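Local coordinates for protein novel antigen receptor (Ginglymostoma cirratum, PDB 4Q97) that forms the first constant domain of the shark antibody IgNAR, an immunoglobulin C1-set domain that probably pairs with a second copy of itself, at residues Tyr38-Ala44 against Gln93-Ala98; Pro11-His17 against Gln103-Ile107; Phe28-Leu34 against Cys73-Val79. One frame throughout, in Å; residues are numbered along the deposited sequence.

Contact 1. Residues Tyr38-Ala44 against Gln93-Ala98; sequences YYPENIA and QVSHSA
The loop between strands 28-38 and 44-49 of this C1-set domain, which contains a cis peptide bond before Pro40, is gripped by the end of strand 89-96 through His96. The imidazole lies against the loop backbone and bonds it from both nitrogens. His96 NE2 gives a bond to Tyr39 O (3.1 Å), which lies almost in the ring plane, although the donor stands above the plane of that carbonyl. His96 ND1 reaches Asn42 O at 2.9 Å, a more bent bond with an N-H...O angle of 140°. If both bonds hold, the ring would carry two protons, and the carbonyls of Tyr39 and Asn42 would probably favour that state. With CG anti to the backbone N (chi1 -167°), the ring swings out from the strand into the loop. There the edge of the Tyr38 ring turns toward the face of the His96 ring, an offset edge-to-face pair with centroids 6.0 Å apart. Ile43 CG2 approaches His96 ND1 obliquely and touches Val94 CG1 at 4.1 Å, while Pro40 CD packs on Ala98 CB at 3.5 Å. Beyond the loop the backbones join: Ala44 and Ser95 form an antiparallel hydrogen-bonded pair, with Ala44 N bonded to Ser95 O (2.9 Å) and Ser95 N to Ala44 O (2.8 Å). A cis-proline loop facing the histidine of a Cys-x-Val-x-His strand is a signature of immunoglobulin constant domains.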
loop_
_atom_site.group_PDB
_atom_site.type_symbol
_atom_site.label_atom_id
_atom_site.label_comp_id
_atom_site.label_asym_id
_atom_site.label_seq_id
_atom_site.Cartn_x
_atom_site.Cartn_y
_atom_site.Cartn_z
ATOM N N TYR A 38 -2.235 -11.777 8.154
ATOM C CA TYR A 38 -3.139 -12.058 9.255
ATOM C C TYR A 38 -4.247 -13.028 8.856
ATOM O O TYR A 38 -4.728 -13.024 7.715
ATOM C CB TYR A 38 -3.719 -10.759 9.831
ATOM C CG TYR A 38 -4.509 -9.938 8.840
ATOM C CD1 TYR A 38 -5.892 -10.054 8.762
ATOM C CD2 TYR A 38 -3.876 -9.038 7.982
ATOM C CE1 TYR A 38 -6.623 -9.307 7.852
ATOM C CE2 TYR A 38 -4.603 -8.285 7.068
ATOM C CZ TYR A 38 -5.975 -8.429 7.005
ATOM O OH TYR A 38 -6.711 -7.691 6.108
ATOM N N TYR A 39 -4.622 -13.873 9.810
ATOM C CA TYR A 39 -5.729 -14.809 9.666
ATOM C C TYR A 39 -6.376 -14.959 11.042
ATOM O O TYR A 39 -5.657 -15.131 12.031
ATOM C CB TYR A 39 -5.237 -16.174 9.170
ATOM C CG TYR A 39 -6.366 -17.123 8.842
ATOM C CD1 TYR A 39 -6.866 -17.211 7.549
ATOM C CD2 TYR A 39 -6.955 -17.912 9.832
ATOM C CE1 TYR A 39 -7.911 -18.064 7.243
ATOM C CE2 TYR A 39 -8.007 -18.765 9.536
ATOM C CZ TYR A 39 -8.476 -18.836 8.236
ATOM O OH TYR A 39 -9.510 -19.682 7.916
ATOM N N PRO A 40 -7.724 -14.871 11.128
ATOM C CA PRO A 40 -8.749 -14.557 10.119
ATOM C C PRO A 40 -8.669 -13.109 9.623
ATOM O O PRO A 40 -7.756 -12.378 10.006
ATOM C CB PRO A 40 -10.065 -14.771 10.883
ATOM C CG PRO A 40 -9.718 -15.660 12.021
ATOM C CD PRO A 40 -8.343 -15.224 12.417
ATOM N N GLU A 41 -9.619 -12.706 8.782
ATOM C CA GLU A 41 -9.613 -11.366 8.184
ATOM C C GLU A 41 -9.897 -10.223 9.176
ATOM O O GLU A 41 -9.290 -9.161 9.078
ATOM C CB GLU A 41 -10.564 -11.310 6.978
ATOM C CG GLU A 41 -12.037 -11.444 7.318
ATOM C CD GLU A 41 -12.764 -12.384 6.377
ATOM O OE1 GLU A 41 -13.092 -13.507 6.814
ATOM O OE2 GLU A 41 -12.994 -12.010 5.205
ATOM N N ASN A 42 -10.811 -10.454 10.119
ATOM C CA ASN A 42 -11.200 -9.468 11.137
ATOM C C ASN A 42 -10.089 -8.598 11.725
ATOM O O ASN A 42 -9.315 -9.049 12.569
ATOM C CB ASN A 42 -11.958 -10.154 12.276
ATOM C CG ASN A 42 -13.457 -9.956 12.181
ATOM O OD1 ASN A 42 -14.091 -9.470 13.122
ATOM N ND2 ASN A 42 -14.034 -10.318 11.039
ATOM N N ILE A 43 -10.034 -7.347 11.280
ATOM C CA ILE A 43 -9.123 -6.352 11.843
ATOM C C ILE A 43 -9.822 -5.016 12.079
ATOM O O ILE A 43 -10.829 -4.710 11.432
ATOM C CB ILE A 43 -7.892 -6.114 10.940
ATOM C CG1 ILE A 43 -8.313 -6.057 9.464
ATOM C CG2 ILE A 43 -6.824 -7.179 11.189
ATOM C CD1 ILE A 43 -7.230 -5.586 8.520
ATOM N N ALA A 44 -9.286 -4.232 13.012
ATOM C CA ALA A 44 -9.692 -2.838 13.196
ATOM C C ALA A 44 -8.499 -1.922 12.923
ATOM O O ALA A 44 -7.421 -2.113 13.496
ATOM C CB ALA A 44 -10.231 -2.613 14.602
ATOM N N GLN A 93 -2.924 2.069 13.832
ATOM C CA GLN A 93 -3.049 1.076 14.873
ATOM C C GLN A 93 -3.911 -0.059 14.326
ATOM O O GLN A 93 -4.985 0.182 13.764
ATOM C CB GLN A 93 -3.656 1.720 16.124
ATOM C CG GLN A 93 -3.654 0.843 17.366
ATOM C CD GLN A 93 -3.173 1.567 18.617
ATOM O OE1 GLN A 93 -3.308 2.785 18.744
ATOM N NE2 GLN A 93 -2.608 0.810 19.551
ATOM N N VAL A 94 -3.419 -1.288 14.471
ATOM C CA VAL A 94 -4.096 -2.470 13.937
ATOM C C VAL A 94 -4.494 -3.460 15.039
ATOM O O VAL A 94 -3.653 -3.913 15.827
ATOM C CB VAL A 94 -3.243 -3.198 12.875
ATOM C CG1 VAL A 94 -4.073 -4.278 12.187
ATOM C CG2 VAL A 94 -2.689 -2.212 11.851
ATOM N N SER A 95 -5.781 -3.795 15.074
ATOM C CA SER A 95 -6.326 -4.717 16.063
ATOM C C SER A 95 -6.778 -6.018 15.435
ATOM O O SER A 95 -7.453 -6.020 14.405
ATOM C CB SER A 95 -7.496 -4.085 16.820
ATOM O OG SER A 95 -7.215 -4.013 18.205
ATOM N N HIS A 96 -6.407 -7.120 16.078
ATOM C CA HIS A 96 -6.741 -8.455 15.612
ATOM C C HIS A 96 -7.156 -9.280 16.823
ATOM O O HIS A 96 -6.315 -9.822 17.541
ATOM C CB HIS A 96 -5.540 -9.071 14.884
ATOM C CG HIS A 96 -5.865 -10.310 14.109
ATOM N ND1 HIS A 96 -6.816 -10.339 13.113
ATOM C CD2 HIS A 96 -5.348 -11.559 14.170
ATOM C CE1 HIS A 96 -6.880 -11.557 12.605
ATOM N NE2 HIS A 96 -5.997 -12.315 13.229
ATOM N N SER A 97 -8.464 -9.347 17.056
ATOM C CA SER A 97 -9.015 -10.023 18.230
ATOM C C SER A 97 -8.592 -11.485 18.335
ATOM O O SER A 97 -8.220 -11.944 19.415
ATOM C CB SER A 97 -10.539 -9.930 18.245
ATOM O OG SER A 97 -11.067 -10.570 19.393
ATOM N N ALA A 98 -8.641 -12.203 17.213
ATOM C CA ALA A 98 -8.390 -13.645 17.201
ATOM C C ALA A 98 -7.006 -14.008 17.739
ATOM O O ALA A 98 -6.789 -15.118 18.226
ATOM C CB ALA A 98 -8.590 -14.208 15.803
#

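Contact 2. Residues Pro11-His17 against Gln103-Ile107; sequences PIVSLLH and QRKEI
Val13 and Lys105 pack side by side in opposite directions where two nearly parallel strands face each other, their axes 6.8 Å apart and inclined by 17°. Val13 places CG1 anti to its own nitrogen (chi1 172°), which aims that methyl at Lys105 CG, 3.7 Å away; the other branch, CG2, meets Gln103 CB at 4.0 Å. Lys105 starts with CG beside its backbone N and then bends sharply at chi2 (-79°). The bend carries the chain past the Val13 carbonyl, with Lys105 CE 3.2 Å from Val13 O, and the approach is made chiefly by the aliphatic part, CG and CE. One step on, Leu15 CB abuts Lys105 CB at 4.1 Å, and Leu15 CD1 comes within 4.0 Å of Lys105 O. Ile107 crosses Leu15 at a slant, and its CD1 ends against His17 CB (3.9 Å). The contact is thus mainly one of aliphatic packing. Strand 12-18 is hydrogen-bonded on to strand 28-38, and strand 101-108 to strand 89-96, so the contact closes one side of the sandwich between the edges of its two sheets; Val13 and Leu15 continue inward onto Val94 and Cys92, while Lys105 also packs on Thr20 of the second subunit.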
loop_
_atom_site.group_PDB
_atom_site.type_symbol
_atom_site.label_atom_id
_atom_site.label_comp_id
_atom_site.label_asym_id
_atom_site.label_seq_id
_atom_site.Cartn_x
_atom_site.Cartn_y
_atom_site.Cartn_z
ATOM N N PRO A 11 -1.256 -9.672 12.272
ATOM C CA PRO A 11 -0.876 -8.935 11.068
ATOM C C PRO A 11 0.540 -8.390 11.166
ATOM O O PRO A 11 0.988 -8.009 12.251
ATOM C CB PRO A 11 -1.884 -7.782 11.029
ATOM C CG PRO A 11 -2.303 -7.589 12.442
ATOM C CD PRO A 11 -2.282 -8.960 13.057
ATOM N N ILE A 12 1.253 -8.387 10.047
ATOM C CA ILE A 12 2.500 -7.645 9.969
ATOM C C ILE A 12 2.117 -6.246 9.515
ATOM O O ILE A 12 1.400 -6.075 8.525
ATOM C CB ILE A 12 3.517 -8.302 9.012
ATOM C CG1 ILE A 12 3.770 -9.759 9.431
ATOM C CG2 ILE A 12 4.816 -7.502 8.979
ATOM C CD1 ILE A 12 4.582 -10.562 8.423
ATOM N N VAL A 13 2.580 -5.256 10.269
ATOM C CA VAL A 13 2.168 -3.871 10.101
ATOM C C VAL A 13 3.358 -3.017 9.703
ATOM O O VAL A 13 4.416 -3.069 10.324
ATOM C CB VAL A 13 1.557 -3.319 11.407
ATOM C CG1 VAL A 13 1.299 -1.818 11.308
ATOM C CG2 VAL A 13 0.284 -4.079 11.740
ATOM N N SER A 14 3.176 -2.228 8.658
ATOM C CA SER A 14 4.254 -1.423 8.144
ATOM C C SER A 14 3.680 -0.120 7.593
ATOM O O SER A 14 2.779 -0.127 6.744
ATOM C CB SER A 14 5.002 -2.237 7.092
ATOM O OG SER A 14 5.875 -1.448 6.321
ATOM N N LEU A 15 4.176 0.993 8.132
ATOM C CA LEU A 15 3.755 2.319 7.709
ATOM C C LEU A 15 4.796 2.914 6.767
ATOM O O LEU A 15 5.990 2.958 7.086
ATOM C CB LEU A 15 3.565 3.240 8.911
ATOM C CG LEU A 15 2.527 4.325 8.665
ATOM C CD1 LEU A 15 1.336 4.162 9.572
ATOM C CD2 LEU A 15 3.107 5.695 8.896
ATOM N N LEU A 16 4.338 3.362 5.603
ATOM C CA LEU A 16 5.240 3.860 4.572
ATOM C C LEU A 16 4.771 5.212 4.051
ATOM O O LEU A 16 3.570 5.483 3.994
ATOM C CB LEU A 16 5.345 2.856 3.415
ATOM C CG LEU A 16 5.478 1.377 3.786
ATOM C CD1 LEU A 16 5.192 0.474 2.591
ATOM C CD2 LEU A 16 6.843 1.083 4.393
ATOM N N HIS A 17 5.727 6.053 3.666
ATOM C CA HIS A 17 5.405 7.366 3.122
ATOM C C HIS A 17 5.915 7.490 1.694
ATOM O O HIS A 17 6.929 6.890 1.333
ATOM C CB HIS A 17 6.004 8.475 3.995
ATOM C CG HIS A 17 7.411 8.840 3.632
ATOM N ND1 HIS A 17 8.438 7.919 3.601
ATOM C CD2 HIS A 17 7.960 10.026 3.276
ATOM C CE1 HIS A 17 9.556 8.520 3.235
ATOM N NE2 HIS A 17 9.294 9.801 3.042
ATOM N N GLN A 103 -1.448 -3.577 17.476
ATOM C CA GLN A 103 -0.209 -3.106 16.892
ATOM C C GLN A 103 -0.268 -1.663 16.442
ATOM O O GLN A 103 -1.332 -1.147 16.109
ATOM C CB GLN A 103 0.212 -4.011 15.746
ATOM C CG GLN A 103 1.091 -5.152 16.214
ATOM C CD GLN A 103 1.622 -5.960 15.064
ATOM O OE1 GLN A 103 0.887 -6.717 14.445
ATOM N NE2 GLN A 103 2.907 -5.803 14.770
ATOM N N ARG A 104 0.897 -1.022 16.451
ATOM C CA ARG A 104 1.040 0.362 16.027
ATOM C C ARG A 104 2.434 0.646 15.471
ATOM O O ARG A 104 3.440 0.146 15.983
ATOM C CB ARG A 104 0.726 1.316 17.181
ATOM C CG ARG A 104 1.526 1.057 18.445
ATOM C CD ARG A 104 0.813 1.610 19.664
ATOM N NE ARG A 104 1.014 0.756 20.832
ATOM C CZ ARG A 104 1.911 0.972 21.792
ATOM N NH1 ARG A 104 2.000 0.122 22.806
ATOM N NH2 ARG A 104 2.718 2.028 21.747
ATOM N N LYS A 105 2.475 1.443 14.409
ATOM C CA LYS A 105 3.722 1.983 13.874
ATOM C C LYS A 105 3.584 3.488 13.735
ATOM O O LYS A 105 2.522 3.992 13.370
ATOM C CB LYS A 105 4.046 1.359 12.515
ATOM C CG LYS A 105 4.384 -0.123 12.566
ATOM C CD LYS A 105 5.810 -0.372 13.034
ATOM C CE LYS A 105 6.277 -1.760 12.621
ATOM N NZ LYS A 105 7.755 -1.815 12.460
ATOM N N GLU A 106 4.658 4.204 14.036
ATOM C CA GLU A 106 4.659 5.656 13.935
ATOM C C GLU A 106 5.614 6.108 12.837
ATOM O O GLU A 106 6.583 5.413 12.519
ATOM C CB GLU A 106 5.036 6.295 15.277
ATOM C CG GLU A 106 6.349 5.797 15.866
ATOM C CD GLU A 106 6.903 6.702 16.949
ATOM O OE1 GLU A 106 6.152 7.069 17.881
ATOM O OE2 GLU A 106 8.104 7.038 16.873
ATOM N N ILE A 107 5.322 7.271 12.258
ATOM C CA ILE A 107 6.160 7.876 11.225
ATOM C C ILE A 107 6.089 9.395 11.361
ATOM O O ILE A 107 5.054 9.941 11.767
ATOM C CB ILE A 107 5.730 7.436 9.801
ATOM C CG1 ILE A 107 6.929 7.409 8.842
ATOM C CG2 ILE A 107 4.603 8.318 9.270
ATOM C CD1 ILE A 107 6.613 6.887 7.452
#

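Contact 3. Residues Phe28-Leu34 against Cys73-Val79; sequences FVQLVCL and CASLLKV
Phe28 begins the pairing by setting ring atom CD1 against Lys78 CB at 3.7 Å, an oblique approach over the start of the lysine chain. Val29 follows, with its N making only a weak bond to Val79 O, whereas Val79 N returns a straight one to Val29 O (2.7 Å). Their side chains lie side by side on the same face, Val29 CG1 to Val79 CG1 at 3.7 Å. Gln30 is on the other face: CG is anti to the backbone N (chi1 -169°) and the chain then bends, turning the amide toward the partner strand, where OE1 lies beside Lys78 CG (3.5 Å) and the NE2 end comes up to Leu76 CD2. The lysine's own amine bonds Ser67 of the second subunit. Leu31 N reaches Leu77 O at 2.8 Å in a nearly linear bond, and its CG leans on Val79 CG1 at 3.7 Å. Val32 shares the face of Gln30, away from Val29 and Leu31, its CG2 alongside Leu76 CD2 (3.6 Å) and CG1 near Ala74 CB. Cys33 and Ser75 exchange a reciprocal pair of backbone bonds, Cys33 N to Ser75 O and Ser75 N to Cys33 O; the cysteine sulfur forms the disulfide to Cys92 of the other sheet. The Ser75 hydroxyl is hydrogen-bonded to Thr60 and to Trp47. Leu34 closes the walk, CD1 dropping onto Ala74 CB (4.1 Å). Val29, Leu31, Cys33, Ser75, Leu77 and Val79 thus face the sandwich core, and Gln30, Val32, Leu34 and Leu76 meet Leu34 or Leu76 of the second subunit. Central antiparallel strands with the intersheet disulfide on one side and a dimer interface on the other are typical of antibody constant domains that pair through this four-stranded sheet.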
loop_
_atom_site.group_PDB
_atom_site.type_symbol
_atom_site.label_atom_id
_atom_site.label_comp_id
_atom_site.label_asym_id
_atom_site.label_seq_id
_atom_site.Cartn_x
_atom_site.Cartn_y
_atom_site.Cartn_z
ATOM N N PHE A 28 -0.346 17.395 -0.981
ATOM C CA PHE A 28 -0.608 16.327 -0.025
ATOM C C PHE A 28 0.574 15.359 0.069
ATOM O O PHE A 28 1.570 15.486 -0.656
ATOM C CB PHE A 28 -1.948 15.612 -0.320
ATOM C CG PHE A 28 -1.880 14.573 -1.413
ATOM C CD1 PHE A 28 -1.787 13.218 -1.095
ATOM C CD2 PHE A 28 -1.941 14.940 -2.755
ATOM C CE1 PHE A 28 -1.735 12.254 -2.093
ATOM C CE2 PHE A 28 -1.889 13.979 -3.758
ATOM C CZ PHE A 28 -1.786 12.635 -3.425
ATOM N N VAL A 29 0.468 14.408 0.986
ATOM C CA VAL A 29 1.515 13.430 1.197
ATOM C C VAL A 29 0.790 12.131 1.493
ATOM O O VAL A 29 -0.191 12.119 2.239
ATOM C CB VAL A 29 2.482 13.888 2.322
ATOM C CG1 VAL A 29 2.250 13.135 3.622
ATOM C CG2 VAL A 29 3.925 13.739 1.875
ATOM N N GLN A 30 1.236 11.051 0.862
ATOM C CA GLN A 30 0.541 9.770 0.954
ATOM C C GLN A 30 1.234 8.839 1.940
ATOM O O GLN A 30 2.441 8.579 1.837
ATOM C CB GLN A 30 0.430 9.109 -0.426
ATOM C CG GLN A 30 -0.508 7.907 -0.497
ATOM C CD GLN A 30 -1.944 8.276 -0.829
ATOM O OE1 GLN A 30 -2.337 9.450 -0.752
ATOM N NE2 GLN A 30 -2.731 7.266 -1.202
ATOM N N LEU A 31 0.455 8.362 2.903
ATOM C CA LEU A 31 0.916 7.373 3.863
ATOM C C LEU A 31 0.165 6.076 3.638
ATOM O O LEU A 31 -1.045 6.084 3.412
ATOM C CB LEU A 31 0.708 7.850 5.300
ATOM C CG LEU A 31 1.392 9.137 5.755
ATOM C CD1 LEU A 31 1.235 9.286 7.257
ATOM C CD2 LEU A 31 2.863 9.163 5.376
ATOM N N VAL A 32 0.894 4.967 3.687
ATOM C CA VAL A 32 0.302 3.652 3.522
ATOM C C VAL A 32 0.513 2.842 4.795
ATOM O O VAL A 32 1.650 2.597 5.212
ATOM C CB VAL A 32 0.897 2.894 2.311
ATOM C CG1 VAL A 32 0.297 1.497 2.199
ATOM C CG2 VAL A 32 0.664 3.667 1.022
ATOM N N CYS A 33 -0.588 2.440 5.416
ATOM C CA CYS A 33 -0.509 1.467 6.493
ATOM C C CYS A 33 -0.736 0.073 5.911
ATOM O O CYS A 33 -1.872 -0.349 5.691
ATOM C CB CYS A 33 -1.511 1.792 7.603
ATOM S SG CYS A 33 -1.411 0.710 9.042
ATOM N N LEU A 34 0.364 -0.622 5.639
ATOM C CA LEU A 34 0.302 -1.982 5.131
ATOM C C LEU A 34 0.113 -2.997 6.240
ATOM O O LEU A 34 0.902 -3.050 7.182
ATOM C CB LEU A 34 1.560 -2.336 4.351
ATOM C CG LEU A 34 1.318 -3.575 3.504
ATOM C CD1 LEU A 34 0.273 -3.283 2.437
ATOM C CD2 LEU A 34 2.627 -4.006 2.892
ATOM N N CYS A 73 -4.050 -6.109 3.340
ATOM C CA CYS A 73 -4.802 -4.943 2.912
ATOM C C CYS A 73 -3.968 -3.711 3.178
ATOM O O CYS A 73 -2.955 -3.783 3.878
ATOM C CB CYS A 73 -6.170 -4.866 3.600
ATOM S SG CYS A 73 -6.164 -4.253 5.295
ATOM N N ALA A 74 -4.379 -2.587 2.603
ATOM C CA ALA A 74 -3.683 -1.328 2.816
ATOM C C ALA A 74 -4.670 -0.269 3.283
ATOM O O ALA A 74 -5.801 -0.198 2.787
ATOM C CB ALA A 74 -2.977 -0.885 1.544
ATOM N N SER A 75 -4.247 0.531 4.257
ATOM C CA SER A 75 -5.010 1.700 4.671
ATOM C C SER A 75 -4.297 2.955 4.187
ATOM O O SER A 75 -3.126 3.184 4.513
ATOM C CB SER A 75 -5.206 1.733 6.186
ATOM O OG SER A 75 -6.119 2.759 6.542
ATOM N N LEU A 76 -5.014 3.761 3.412
ATOM C CA LEU A 76 -4.431 4.896 2.705
ATOM C C LEU A 76 -4.861 6.241 3.275
ATOM O O LEU A 76 -6.048 6.568 3.280
ATOM C CB LEU A 76 -4.812 4.825 1.227
ATOM C CG LEU A 76 -4.066 3.782 0.404
ATOM C CD1 LEU A 76 -4.851 3.392 -0.839
ATOM C CD2 LEU A 76 -2.700 4.338 0.047
ATOM N N LEU A 77 -3.886 7.016 3.742
ATOM C CA LEU A 77 -4.146 8.349 4.261
ATOM C C LEU A 77 -3.395 9.408 3.462
ATOM O O LEU A 77 -2.175 9.313 3.269
ATOM C CB LEU A 77 -3.789 8.440 5.749
ATOM C CG LEU A 77 -3.819 9.823 6.422
ATOM C CD1 LEU A 77 -5.240 10.334 6.617
ATOM C CD2 LEU A 77 -3.086 9.791 7.753
ATOM N N LYS A 78 -4.141 10.405 2.986
ATOM C CA LYS A 78 -3.546 11.596 2.393
ATOM C C LYS A 78 -3.429 12.627 3.497
ATOM O O LYS A 78 -4.439 13.024 4.090
ATOM C CB LYS A 78 -4.420 12.168 1.276
ATOM C CG LYS A 78 -5.195 11.148 0.462
ATOM C CD LYS A 78 -6.076 11.855 -0.551
ATOM C CE LYS A 78 -7.433 11.179 -0.691
ATOM N NZ LYS A 78 -8.464 12.135 -1.195
ATOM N N VAL A 79 -2.203 13.046 3.791
ATOM C CA VAL A 79 -1.992 14.106 4.770
ATOM C C VAL A 79 -1.504 15.390 4.095
ATOM O O VAL A 79 -0.577 15.355 3.287
ATOM C CB VAL A 79 -1.098 13.656 5.967
ATOM C CG1 VAL A 79 -0.571 12.243 5.767
ATOM C CG2 VAL A 79 0.042 14.630 6.238
#

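Contact 2 bridges the sheets at their edges, contact 3 lies within one, and contact 1 fixes a loop crossing between them. Contacts 1 and 2 have centres about 14 Å apart and share the sheet with strands 89-96 and 101-108, which are joined by a probable hydrogen bond from Val94 N to Gln103 O (2.7 Å). Contacts 2 and 3, about 10 Å apart between centres, share the other sheet, where Ser14 O accepts a probable bond from Leu34 N (2.7 Å). Contacts 1 and 3 lie further apart, about 18 Å between centres, yet touch: Tyr38 OH and Ile43 CD1 each approach Cys73 SG at 3.6 Å. Contacts 2 and 3 also both meet the second subunit.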